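Local atomic coordinates of ABC transporter ATP-binding/permease protein Rv1747 (Mycobacterium tuberculosis, PDB entry 6CCD), a protein that takes part in moving an unknown substrate across the membrane, powered by its ATP-binding domain, and carries two FHA domains required for phosphorylation by PknF. Residues V9-V12 and S17-T20; A47-R52 and W58-N63; A84-I89 and G94-F99. One frame throughout, in Å; residues are numbered along the deposited sequence.

Contact 1. Residues V9-V12 and S17-T20; sequences VLTV and SERT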
ATOM      1  N   VAL A   9      -4.110 -10.352   9.460  1.00 20.68           N
ATOM      2  CA  VAL A   9      -2.877  -9.832   8.892  1.00 19.11           C
ATOM      3  C   VAL A   9      -3.155  -9.273   7.499  1.00 16.60           C
ATOM      4  O   VAL A   9      -4.176  -9.587   6.877  1.00 17.78           O
ATOM      5  CB  VAL A   9      -1.787 -10.929   8.803  1.00 18.60           C
ATOM      6  CG1 VAL A   9      -1.429 -11.431  10.195  1.00 22.21           C
ATOM      7  CG2 VAL A   9      -2.261 -12.074   7.917  1.00 22.65           C
ATOM      8  N   LEU A  10      -2.240  -8.446   7.013  1.00 15.04           N
ATOM      9  CA  LEU A  10      -2.324  -7.912   5.666  1.00 16.45           C
ATOM     10  C   LEU A  10      -1.156  -8.408   4.839  1.00 16.61           C
ATOM     11  O   LEU A  10       0.002  -8.208   5.206  1.00 17.00           O
ATOM     12  CB  LEU A  10      -2.323  -6.383   5.685  1.00 17.04           C
ATOM     13  CG  LEU A  10      -2.329  -5.751   4.296  1.00 16.14           C
ATOM     14  CD1 LEU A  10      -3.680  -5.933   3.616  1.00 14.89           C
ATOM     15  CD2 LEU A  10      -1.924  -4.281   4.385  1.00 18.01           C
ATOM     16  N   THR A  11      -1.464  -9.071   3.732  1.00 17.28           N
ATOM     17  CA  THR A  11      -0.446  -9.486   2.785  1.00 16.10           C
ATOM     18  C   THR A  11      -0.415  -8.497   1.638  1.00 16.16           C
ATOM     19  O   THR A  11      -1.461  -8.114   1.104  1.00 17.57           O
ATOM     20  CB  THR A  11      -0.715 -10.910   2.265  1.00 21.41           C
ATOM     21  OG1 THR A  11      -0.578 -11.821   3.358  1.00 22.02           O
ATOM     22  CG2 THR A  11       0.282 -11.291   1.165  1.00 24.79           C
ATOM     23  N   VAL A  12       0.787  -8.056   1.306  1.00 15.57           N
ATOM     24  CA  VAL A  12       1.018  -7.142   0.200  1.00 18.83           C
ATOM     25  C   VAL A  12       1.838  -7.847  -0.868  1.00 19.38           C
ATOM     26  O   VAL A  12       2.966  -8.268  -0.611  1.00 18.31           O
ATOM     27  CB  VAL A  12       1.769  -5.873   0.651  1.00 18.53           C
ATOM     28  CG1 VAL A  12       1.925  -4.894  -0.532  1.00 17.79           C
ATOM     29  CG2 VAL A  12       1.059  -5.219   1.853  1.00 18.06           C
ATOM     30  N   SER A  17       6.991 -10.112  -5.360  1.00 22.78           N
ATOM     31  CA  SER A  17       7.320 -10.191  -3.927  1.00 21.97           C
ATOM     32  C   SER A  17       6.072 -10.253  -3.064  1.00 22.70           C
ATOM     33  O   SER A  17       5.010  -9.779  -3.465  1.00 20.38           O
ATOM     34  CB  SER A  17       8.167  -8.995  -3.490  1.00 23.48           C
ATOM     35  OG  SER A  17       9.431  -9.036  -4.109  1.00 33.32           O
ATOM     36  N   GLU A  18       6.205 -10.856  -1.883  1.00 21.97           N
ATOM     37  CA  GLU A  18       5.140 -10.837  -0.879  1.00 23.01           C
ATOM     38  C   GLU A  18       5.707 -10.487   0.483  1.00 24.51           C
ATOM     39  O   GLU A  18       6.808 -10.928   0.848  1.00 22.01           O
ATOM     40  CB  GLU A  18       4.421 -12.187  -0.784  1.00 27.40           C
ATOM     41  CG  GLU A  18       3.253 -12.362  -1.711  1.00 34.45           C
ATOM     42  CD  GLU A  18       2.310 -13.466  -1.257  1.00 38.57           C
ATOM     43  OE1 GLU A  18       2.409 -13.909  -0.092  1.00 41.60           O
ATOM     44  OE2 GLU A  18       1.469 -13.896  -2.069  1.00 41.01           O
ATOM     45  N   ARG A  19       4.957  -9.679   1.224  1.00 18.15           N
ATOM     46  CA  ARG A  19       5.273  -9.373   2.610  1.00 14.25           C
ATOM     47  C   ARG A  19       3.965  -9.451   3.381  1.00 19.57           C
ATOM     48  O   ARG A  19       2.904  -9.176   2.829  1.00 22.09           O
ATOM     49  CB  ARG A  19       5.911  -7.995   2.763  1.00 21.58           C
ATOM     50  CG  ARG A  19       7.265  -7.847   2.104  1.00 22.30           C
ATOM     51  CD  ARG A  19       8.311  -8.713   2.788  1.00 24.41           C
ATOM     52  NE  ARG A  19       9.628  -8.516   2.194  1.00 27.65           N
ATOM     53  CZ  ARG A  19      10.033  -9.088   1.064  1.00 25.48           C
ATOM     54  NH1 ARG A  19       9.223  -9.895   0.389  1.00 22.06           N
ATOM     55  NH2 ARG A  19      11.255  -8.848   0.608  1.00 28.32           N
ATOM     56  N   THR A  20       4.034  -9.825   4.650  1.00 16.76           N
ATOM     57  CA  THR A  20       2.824  -9.999   5.443  1.00 18.61           C
ATOM     58  C   THR A  20       3.002  -9.264   6.738  1.00 17.71           C
ATOM     59  O   THR A  20       4.019  -9.436   7.402  1.00 17.62           O
ATOM     60  CB  THR A  20       2.517 -11.475   5.717  1.00 20.11           C
ATOM     61  OG1 THR A  20       2.350 -12.136   4.469  1.00 23.26           O
ATOM     62  CG2 THR A  20       1.221 -11.616   6.514  1.00 17.48           C
TER
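Thr11 and Thr20 sit opposite each other as a non-hydrogen-bonded antiparallel pair, and their hydroxyls meet: OG1 of Thr11 lies 3.1 Å from OG1 of Thr20, a hydrogen bond in which either may donate. In both residues OG1 stands anti to the carbonyl carbon (chi1 -66° in Thr11 and -60° in Thr20), which brings the two oxygens together over the same face of the sheet.

The backbone bonds belong to the next pair. Val12 N donates to Arg19 O at 2.8 Å, while Arg19 N returns a bond to Val12 O at 3.1 Å. Between these conventional bonds, CA-H groups of Thr20, Thr11 and Glu18 point at the carbonyl O of Leu10, Arg19 and Val12 respectively, Thr20 CA lying 3.4 Å from Leu10 O. The strand axes run at 161°.

Apolar contact is small: Thr20 CG2 reaches Val9 CG2 at 3.8 Å. The Glu18 carboxylate passes Thr11 CG2 in van der Waals contact, OE1 of Glu18 being 3.6 Å from that methyl, while its OE2 is salt-bridged to Arg13. Arg19 curls back so that NH1 binds the carbonyl O of Glu18 at 2.7 Å, from above the carbonyl plane.

Leu10 and Val12 instead pack on Leu51 and Phe99. The hairpin of strands 10-14 and 17-21 at the sheet edge is therefore two-sided: polar threonines pair on one face, while Leu10 and Val12 supply apolar surface to the interior of the FHA domain.

Contact 2. Residues A47-R52 and W58-N63; sequences AHLLLR and WVAIDN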
ATOM      1  N   ALA A  47       8.767   7.602   0.967  1.00 14.43           N
ATOM      2  CA  ALA A  47       7.749   7.019   1.849  1.00 15.54           C
ATOM      3  C   ALA A  47       6.399   7.359   1.244  1.00 17.60           C
ATOM      4  O   ALA A  47       5.782   8.346   1.619  1.00 18.64           O
ATOM      5  CB  ALA A  47       7.865   7.555   3.273  1.00 15.71           C
ATOM      6  N   HIS A  48       5.968   6.547   0.285  1.00 14.51           N
ATOM      7  CA  HIS A  48       4.851   6.885  -0.589  1.00 12.77           C
ATOM      8  C   HIS A  48       3.488   6.590   0.056  1.00 12.99           C
ATOM      9  O   HIS A  48       2.578   7.433   0.033  1.00 13.82           O
ATOM     10  CB  HIS A  48       5.013   6.109  -1.918  1.00 12.43           C
ATOM     11  CG  HIS A  48       4.147   6.606  -3.030  1.00 12.59           C
ATOM     12  ND1 HIS A  48       4.625   7.416  -4.039  1.00 13.13           N
ATOM     13  CD2 HIS A  48       2.831   6.409  -3.297  1.00 13.01           C
ATOM     14  CE1 HIS A  48       3.646   7.695  -4.882  1.00 16.02           C
ATOM     15  NE2 HIS A  48       2.543   7.102  -4.454  1.00 11.64           N
ATOM     16  N   LEU A  49       3.346   5.390   0.618  1.00 12.83           N
ATOM     17  CA  LEU A  49       2.138   4.998   1.343  1.00 10.97           C
ATOM     18  C   LEU A  49       2.443   4.589   2.771  1.00 14.32           C
ATOM     19  O   LEU A  49       3.513   4.046   3.039  1.00 14.27           O
ATOM     20  CB  LEU A  49       1.449   3.810   0.677  1.00 12.13           C
ATOM     21  CG  LEU A  49       1.010   3.893  -0.771  1.00 11.36           C
ATOM     22  CD1 LEU A  49       0.307   2.590  -1.096  1.00 12.23           C
ATOM     23  CD2 LEU A  49       0.069   5.102  -0.988  1.00  9.37           C
ATOM     24  N   LEU A  50       1.481   4.805   3.665  1.00 12.97           N
ATOM     25  CA  LEU A  50       1.475   4.136   4.964  1.00 12.12           C
ATOM     26  C   LEU A  50       0.359   3.117   4.965  1.00 11.99           C
ATOM     27  O   LEU A  50      -0.768   3.439   4.590  1.00 14.84           O
ATOM     28  CB  LEU A  50       1.280   5.140   6.105  1.00 12.06           C
ATOM     29  CG  LEU A  50       2.381   6.201   6.167  1.00 14.46           C
ATOM     30  CD1 LEU A  50       2.077   7.211   7.263  1.00 18.60           C
ATOM     31  CD2 LEU A  50       3.733   5.531   6.397  1.00 17.15           C
ATOM     32  N   LEU A  51       0.650   1.892   5.392  1.00 13.01           N
ATOM     33  CA  LEU A  51      -0.414   0.904   5.584  1.00 12.01           C
ATOM     34  C   LEU A  51      -0.624   0.700   7.072  1.00 16.16           C
ATOM     35  O   LEU A  51       0.342   0.599   7.811  1.00 14.65           O
ATOM     36  CB  LEU A  51      -0.067  -0.436   4.923  1.00 15.79           C
ATOM     37  CG  LEU A  51       0.535  -0.352   3.518  1.00 13.96           C
ATOM     38  CD1 LEU A  51       0.873  -1.747   2.986  1.00 13.75           C
ATOM     39  CD2 LEU A  51      -0.433   0.369   2.564  1.00 13.37           C
ATOM     40  N   ARG A  52      -1.869   0.623   7.523  1.00 13.16           N
ATOM     41  CA  ARG A  52      -2.087   0.444   8.958  1.00 15.29           C
ATOM     42  C   ARG A  52      -3.479  -0.059   9.244  1.00 14.27           C
ATOM     43  O   ARG A  52      -4.388   0.088   8.425  1.00 15.76           O
ATOM     44  CB  ARG A  52      -1.846   1.749   9.718  1.00 14.67           C
ATOM     45  CG  ARG A  52      -2.943   2.799   9.506  1.00 14.63           C
ATOM     46  CD  ARG A  52      -2.481   4.202   9.939  1.00 19.72           C
ATOM     47  NE  ARG A  52      -2.007   4.300  11.327  1.00 18.83           N
ATOM     48  CZ  ARG A  52      -2.709   4.820  12.329  1.00 23.15           C
ATOM     49  NH1 ARG A  52      -3.932   5.280  12.117  1.00 20.54           N
ATOM     50  NH2 ARG A  52      -2.181   4.891  13.546  1.00 26.13           N
ATOM     51  N   TRP A  58      -7.913  -2.528   7.680  1.00 16.89           N
ATOM     52  CA  TRP A  58      -6.664  -2.122   7.063  1.00 15.74           C
ATOM     53  C   TRP A  58      -6.920  -0.971   6.111  1.00 16.08           C
ATOM     54  O   TRP A  58      -7.917  -0.977   5.390  1.00 16.47           O
ATOM     55  CB  TRP A  58      -6.018  -3.289   6.307  1.00 16.42           C
ATOM     56  CG  TRP A  58      -5.325  -4.250   7.210  1.00 16.76           C
ATOM     57  CD1 TRP A  58      -5.798  -5.451   7.654  1.00 17.71           C
ATOM     58  CD2 TRP A  58      -4.031  -4.081   7.804  1.00 15.88           C
ATOM     59  NE1 TRP A  58      -4.874  -6.043   8.492  1.00 18.28           N
ATOM     60  CE2 TRP A  58      -3.780  -5.222   8.594  1.00 20.39           C
ATOM     61  CE3 TRP A  58      -3.054  -3.085   7.727  1.00 16.30           C
ATOM     62  CZ2 TRP A  58      -2.599  -5.391   9.305  1.00 16.62           C
ATOM     63  CZ3 TRP A  58      -1.887  -3.245   8.445  1.00 19.63           C
ATOM     64  CH2 TRP A  58      -1.665  -4.395   9.220  1.00 17.34           C
ATOM     65  N   VAL A  59      -6.027   0.019   6.112  1.00 15.32           N
ATOM     66  CA  VAL A  59      -6.103   1.093   5.133  1.00 13.49           C
ATOM     67  C   VAL A  59      -4.754   1.346   4.476  1.00 16.45           C
ATOM     68  O   VAL A  59      -3.713   1.156   5.091  1.00 15.63           O
ATOM     69  CB  VAL A  59      -6.613   2.415   5.759  1.00 19.10           C
ATOM     70  CG1 VAL A  59      -8.067   2.279   6.150  1.00 20.50           C
ATOM     71  CG2 VAL A  59      -5.760   2.821   6.969  1.00 15.63           C
ATOM     72  N   ALA A  60      -4.790   1.762   3.214  1.00 14.36           N
ATOM     73  CA  ALA A  60      -3.612   2.276   2.528  1.00 12.39           C
ATOM     74  C   ALA A  60      -3.750   3.783   2.409  1.00 15.23           C
ATOM     75  O   ALA A  60      -4.707   4.267   1.821  1.00 15.08           O
ATOM     76  CB  ALA A  60      -3.456   1.653   1.147  1.00 13.37           C
ATOM     77  N   ILE A  61      -2.785   4.502   2.963  1.00 12.11           N
ATOM     78  CA  ILE A  61      -2.824   5.962   3.059  1.00 13.40           C
ATOM     79  C   ILE A  61      -1.743   6.616   2.215  1.00 13.19           C
ATOM     80  O   ILE A  61      -0.568   6.282   2.342  1.00 14.95           O
ATOM     81  CB  ILE A  61      -2.641   6.425   4.523  1.00 14.08           C
ATOM     82  CG1 ILE A  61      -3.742   5.838   5.411  1.00 14.70           C
ATOM     83  CG2 ILE A  61      -2.602   7.961   4.599  1.00 17.11           C
ATOM     84  CD1 ILE A  61      -3.400   5.837   6.897  1.00 16.37           C
ATOM     85  N   ASP A  62      -2.142   7.531   1.340  1.00 14.92           N
ATOM     86  CA  ASP A  62      -1.201   8.368   0.589  1.00 13.29           C
ATOM     87  C   ASP A  62      -0.472   9.293   1.557  1.00 16.93           C
ATOM     88  O   ASP A  62      -1.105  10.140   2.196  1.00 17.04           O
ATOM     89  CB  ASP A  62      -1.954   9.194  -0.473  1.00 13.20           C
ATOM     90  CG  ASP A  62      -1.022   9.989  -1.392  1.00 18.91           C
ATOM     91  OD1 ASP A  62       0.212  10.011  -1.167  1.00 19.06           O
ATOM     92  OD2 ASP A  62      -1.539  10.611  -2.350  1.00 17.79           O
ATOM     93  N   ASN A  63       0.849   9.138   1.664  1.00 13.24           N
ATOM     94  CA  ASN A  63       1.652   9.872   2.643  1.00 12.81           C
ATOM     95  C   ASN A  63       2.188  11.173   2.053  1.00 21.09           C
ATOM     96  O   ASN A  63       3.397  11.435   2.082  1.00 17.55           O
ATOM     97  CB  ASN A  63       2.807   8.981   3.129  1.00 14.41           C
ATOM     98  CG  ASN A  63       3.581   9.569   4.295  1.00 21.20           C
ATOM     99  OD1 ASN A  63       3.020  10.209   5.184  1.00 19.81           O
ATOM    100  ND2 ASN A  63       4.891   9.345   4.290  1.00 17.02           N
TER
HETATM  101  O   HOH W   1       5.825  11.221   0.172  1.00 28.02           O
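Asn63 grips the segment 47-52 through both its side chain and its backbone: ND2 donates to Ala47 O at 3.0 Å, and the backbone N of Asn63 donates to His48 O at 2.9 Å. The side-chain donor approaches Ala47 O from above the carbonyl plane, yet that oxygen lies near the plane of the amide. With CG anti to the backbone N (chi1 -172°), the amide swings back over Ala47, and its OD1 lies 3.8 Å from CD1 of Leu50.

Paired backbone bonds join Leu50 to Ile61 and Arg52 to Val59, with Val59 N 2.8 Å from Arg52 O. Side chains then alternate. On one face CD2 of Leu51 presses on CB of Ala60 at 3.6 Å. On the other the Arg52 stem runs beside Val59, its CG 3.8 Å from Val59 CG2, and Arg52 CD touches CD1 of Ile61 at 3.6 Å. The Trp58 ring leans obliquely against the backbone, CE3 being 3.4 Å from Arg52 C.

A second shell positions two of these groups: Arg52 NE pairs with Asp26 and Trp58 NE1 bonds to Pro8 O. Beside them, Asp62 OD1 bonds to Ser65 OG and His48 ND1 to Ser45 N. His48 NE2 to Gly68 O ties the histidine of the SxxH signature (Ser45 to His48) to the Gly68 loop, which probably frames the phosphothreonine site, as in other FHA domains. His48 and Leu49 together face Val29 in a classic beta bulge.

This hairpin of strands 49-54 and 57-62 is central to one sheet of the FHA sandwich. Its chemistry divides accordingly: Leu49, Leu51 and Ala60 face the apolar interior, whereas the Asn63 end is tied by directional polar bonds to the residues before strand 49-54.

Contact 3. Residues A84-I89 and G94-F99; sequences AQRVHI and GPALDF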
ATOM      1  N   ALA A  84      -9.977  -7.823  -0.238  1.00 36.90           N
ATOM      2  CA  ALA A  84      -8.948  -7.889  -1.260  1.00 41.92           C
ATOM      3  C   ALA A  84      -9.065  -6.669  -2.154  1.00 38.62           C
ATOM      4  O   ALA A  84     -10.151  -6.116  -2.324  1.00 34.58           O
ATOM      5  CB  ALA A  84      -9.068  -9.162  -2.061  1.00 29.24           C
ATOM      6  N   GLN A  85      -7.946  -6.249  -2.726  1.00 32.90           N
ATOM      7  CA  GLN A  85      -7.906  -4.967  -3.398  1.00 26.50           C
ATOM      8  C   GLN A  85      -6.627  -4.824  -4.212  1.00 23.50           C
ATOM      9  O   GLN A  85      -5.551  -5.194  -3.754  1.00 24.49           O
ATOM     10  CB  GLN A  85      -8.015  -3.843  -2.361  1.00 33.44           C
ATOM     11  CG  GLN A  85      -8.298  -2.493  -2.938  1.00 32.68           C
ATOM     12  CD  GLN A  85      -9.659  -2.433  -3.576  1.00 39.01           C
ATOM     13  OE1 GLN A  85      -9.806  -2.687  -4.770  1.00 43.34           O
ATOM     14  NE2 GLN A  85     -10.669  -2.099  -2.782  1.00 45.25           N
ATOM     15  N   ARG A  86      -6.745  -4.306  -5.427  1.00 18.76           N
ATOM     16  CA  ARG A  86      -5.570  -3.919  -6.184  1.00 22.40           C
ATOM     17  C   ARG A  86      -5.548  -2.408  -6.324  1.00 19.30           C
ATOM     18  O   ARG A  86      -6.568  -1.810  -6.661  1.00 19.25           O
ATOM     19  CB  ARG A  86      -5.561  -4.568  -7.563  1.00 19.26           C
ATOM     20  CG  ARG A  86      -4.524  -3.972  -8.498  1.00 19.95           C
ATOM     21  CD  ARG A  86      -4.470  -4.711  -9.831  1.00 28.72           C
ATOM     22  NE  ARG A  86      -3.220  -5.445  -9.957  1.00 39.79           N
ATOM     23  CZ  ARG A  86      -3.090  -6.614 -10.567  1.00 45.77           C
ATOM     24  NH1 ARG A  86      -4.145  -7.199 -11.124  1.00 49.80           N
ATOM     25  NH2 ARG A  86      -1.901  -7.199 -10.613  1.00 48.53           N
ATOM     26  N   VAL A  87      -4.396  -1.792  -6.064  1.00 13.53           N
ATOM     27  CA  VAL A  87      -4.251  -0.364  -6.289  1.00 14.82           C
ATOM     28  C   VAL A  87      -3.034  -0.114  -7.168  1.00 16.41           C
ATOM     29  O   VAL A  87      -2.215  -1.020  -7.392  1.00 17.43           O
ATOM     30  CB  VAL A  87      -4.094   0.423  -4.966  1.00 17.10           C
ATOM     31  CG1 VAL A  87      -5.283   0.189  -4.049  1.00 16.58           C
ATOM     32  CG2 VAL A  87      -2.773   0.052  -4.271  1.00 16.37           C
ATOM     33  N   HIS A  88      -2.918   1.108  -7.672  1.00 14.30           N
ATOM     34  CA  HIS A  88      -1.706   1.541  -8.354  1.00 14.02           C
ATOM     35  C   HIS A  88      -1.164   2.782  -7.669  1.00 14.46           C
ATOM     36  O   HIS A  88      -1.927   3.641  -7.245  1.00 15.47           O
ATOM     37  CB  HIS A  88      -1.974   1.840  -9.828  1.00 16.70           C
ATOM     38  CG  HIS A  88      -2.432   0.650 -10.605  1.00 16.04           C
ATOM     39  ND1 HIS A  88      -1.572  -0.127 -11.350  1.00 19.62           N
ATOM     40  CD2 HIS A  88      -3.655   0.085 -10.734  1.00 17.47           C
ATOM     41  CE1 HIS A  88      -2.248  -1.106 -11.922  1.00 18.53           C
ATOM     42  NE2 HIS A  88      -3.515  -0.999 -11.565  1.00 24.25           N
ATOM     43  N   ILE A  89       0.157   2.884  -7.569  1.00 14.36           N
ATOM     44  CA  ILE A  89       0.762   4.099  -7.063  1.00 13.72           C
ATOM     45  C   ILE A  89       1.544   4.782  -8.176  1.00 16.60           C
ATOM     46  O   ILE A  89       2.084   4.111  -9.060  1.00 15.51           O
ATOM     47  CB  ILE A  89       1.681   3.816  -5.862  1.00 15.57           C
ATOM     48  CG1 ILE A  89       2.624   2.646  -6.173  1.00 13.66           C
ATOM     49  CG2 ILE A  89       0.840   3.469  -4.618  1.00 12.20           C
ATOM     50  CD1 ILE A  89       3.586   2.336  -5.015  1.00 15.58           C
ATOM     51  N   GLY A  94       0.813   2.941 -12.917  1.00 19.46           N
ATOM     52  CA  GLY A  94       2.065   2.828 -12.194  1.00 18.11           C
ATOM     53  C   GLY A  94       2.133   1.482 -11.495  1.00 17.11           C
ATOM     54  O   GLY A  94       1.247   0.654 -11.683  1.00 17.01           O
ATOM     55  N   PRO A  95       3.194   1.253 -10.702  1.00 15.81           N
ATOM     56  CA  PRO A  95       3.379  -0.012  -9.971  1.00 15.85           C
ATOM     57  C   PRO A  95       2.100  -0.452  -9.254  1.00 18.36           C
ATOM     58  O   PRO A  95       1.424   0.360  -8.605  1.00 16.73           O
ATOM     59  CB  PRO A  95       4.492   0.324  -8.982  1.00 15.72           C
ATOM     60  CG  PRO A  95       5.325   1.341  -9.721  1.00 18.44           C
ATOM     61  CD  PRO A  95       4.321   2.182 -10.490  1.00 16.52           C
ATOM     62  N   ALA A  96       1.749  -1.723  -9.408  1.00 13.99           N
ATOM     63  CA  ALA A  96       0.516  -2.239  -8.832  1.00 15.29           C
ATOM     64  C   ALA A  96       0.796  -2.929  -7.499  1.00 18.36           C
ATOM     65  O   ALA A  96       1.790  -3.649  -7.361  1.00 18.70           O
ATOM     66  CB  ALA A  96      -0.158  -3.213  -9.807  1.00 21.36           C
ATOM     67  N   LEU A  97      -0.069  -2.693  -6.521  1.00 16.61           N
ATOM     68  CA  LEU A  97      -0.022  -3.413  -5.249  1.00 19.70           C
ATOM     69  C   LEU A  97      -1.298  -4.240  -5.079  1.00 17.49           C
ATOM     70  O   LEU A  97      -2.398  -3.729  -5.250  1.00 18.21           O
ATOM     71  CB  LEU A  97       0.124  -2.440  -4.067  1.00 16.10           C
ATOM     72  CG  LEU A  97       1.263  -1.430  -4.122  1.00 19.90           C
ATOM     73  CD1 LEU A  97       1.100  -0.428  -2.979  1.00 19.37           C
ATOM     74  CD2 LEU A  97       2.627  -2.113  -4.071  1.00 18.25           C
ATOM     75  N   ASP A  98      -1.142  -5.514  -4.751  1.00 17.88           N
ATOM     76  CA  ASP A  98      -2.274  -6.378  -4.460  1.00 18.18           C
ATOM     77  C   ASP A  98      -2.349  -6.608  -2.960  1.00 21.90           C
ATOM     78  O   ASP A  98      -1.380  -7.064  -2.356  1.00 21.52           O
ATOM     79  CB  ASP A  98      -2.149  -7.717  -5.188  1.00 19.77           C
ATOM     80  CG  ASP A  98      -2.423  -7.600  -6.669  1.00 31.10           C
ATOM     81  OD1 ASP A  98      -3.370  -6.875  -7.030  1.00 26.82           O
ATOM     82  OD2 ASP A  98      -1.697  -8.230  -7.471  1.00 33.83           O
ATOM     83  N   PHE A  99      -3.494  -6.293  -2.367  1.00 19.19           N
ATOM     84  CA  PHE A  99      -3.682  -6.464  -0.931  1.00 22.02           C
ATOM     85  C   PHE A  99      -4.555  -7.670  -0.654  1.00 27.71           C
ATOM     86  O   PHE A  99      -5.542  -7.900  -1.350  1.00 28.73           O
ATOM     87  CB  PHE A  99      -4.328  -5.226  -0.304  1.00 20.66           C
ATOM     88  CG  PHE A  99      -3.521  -3.976  -0.440  1.00 19.74           C
ATOM     89  CD1 PHE A  99      -2.236  -3.909   0.065  1.00 17.96           C
ATOM     90  CD2 PHE A  99      -4.060  -2.850  -1.040  1.00 19.57           C
ATOM     91  CE1 PHE A  99      -1.494  -2.756  -0.043  1.00 21.09           C
ATOM     92  CE2 PHE A  99      -3.327  -1.694  -1.142  1.00 19.95           C
ATOM     93  CZ  PHE A  99      -2.042  -1.644  -0.649  1.00 20.57           C
TER
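The guanidinium of Arg86 has OD1 of Asp98 over one face: that oxygen stands 3.2 Å above its plane, offset toward the rim, and 3.3 Å from Arg86 NE. The guanidinium and carboxylate planes are 58° apart and no N-H points at the oxygen, which makes this a salt bridge of charges alone. The side chains run alongside each other from their non-hydrogen-bonded pair, and the Arg86 stem also lies close to the carboxylate.

The imidazole of His88 works through its edge. ND1 donates to Gly94 O at 2.9 Å, nearly straight at 170° and with the acceptor in the ring plane, while CE1 of His88 lies 3.6 Å from CB of Ala96, obliquely to the ring. The histidine thus links its strand to the loop residue Gly94, just before strand 96-101. The ring of Phe99 takes CG2 of Val87 obliquely, 3.6 Å from CE2 of Phe99.

Strands 84-89 and 96-101 form an antiparallel hairpin in the second sheet of the FHA beta sandwich, with the last strand lying between 84-89 and 10-14. Backbone bonds run in pairs between Gln85 and Phe99 and between Val87 and Leu97, Phe99 N to Gln85 O being 2.7 Å; Ile89 N adds one to Pro95 O.

On the face away from Arg86, His88, Ala96 and Asp98, the side chains of Val87, Leu97 and Phe99 point inward. Ile89 has CG1 in the crowded position between backbone N and carbonyl carbon (chi1 48°), from where it reaches CB of Pro95 at 4.1 Å. Leu97 and Ile89 both continue onto Leu49, and Phe99 onto Leu51.

The three contacts are hairpins met in series along the chain, contact 1 closing before contact 2 opens and contact 2 before contact 3. Contacts 1 and 3 share one antiparallel sheet, in which strands 10-14 and 96-101 are neighbours; their centres lie about 12 Å apart. Contact 2 belongs to the other sheet, its centre about 14 Å from that of contact 1 and 12 Å from that of contact 3. The sheets meet through side chains: Leu10 CB lies 3.5 Å from Trp58 CE2, and Leu49 CD1 lies 3.6 Å from Leu97 CD1. Together they supply much of the apolar interface between the two sheets of this first FHA domain, a phosphothreonine-binding fold.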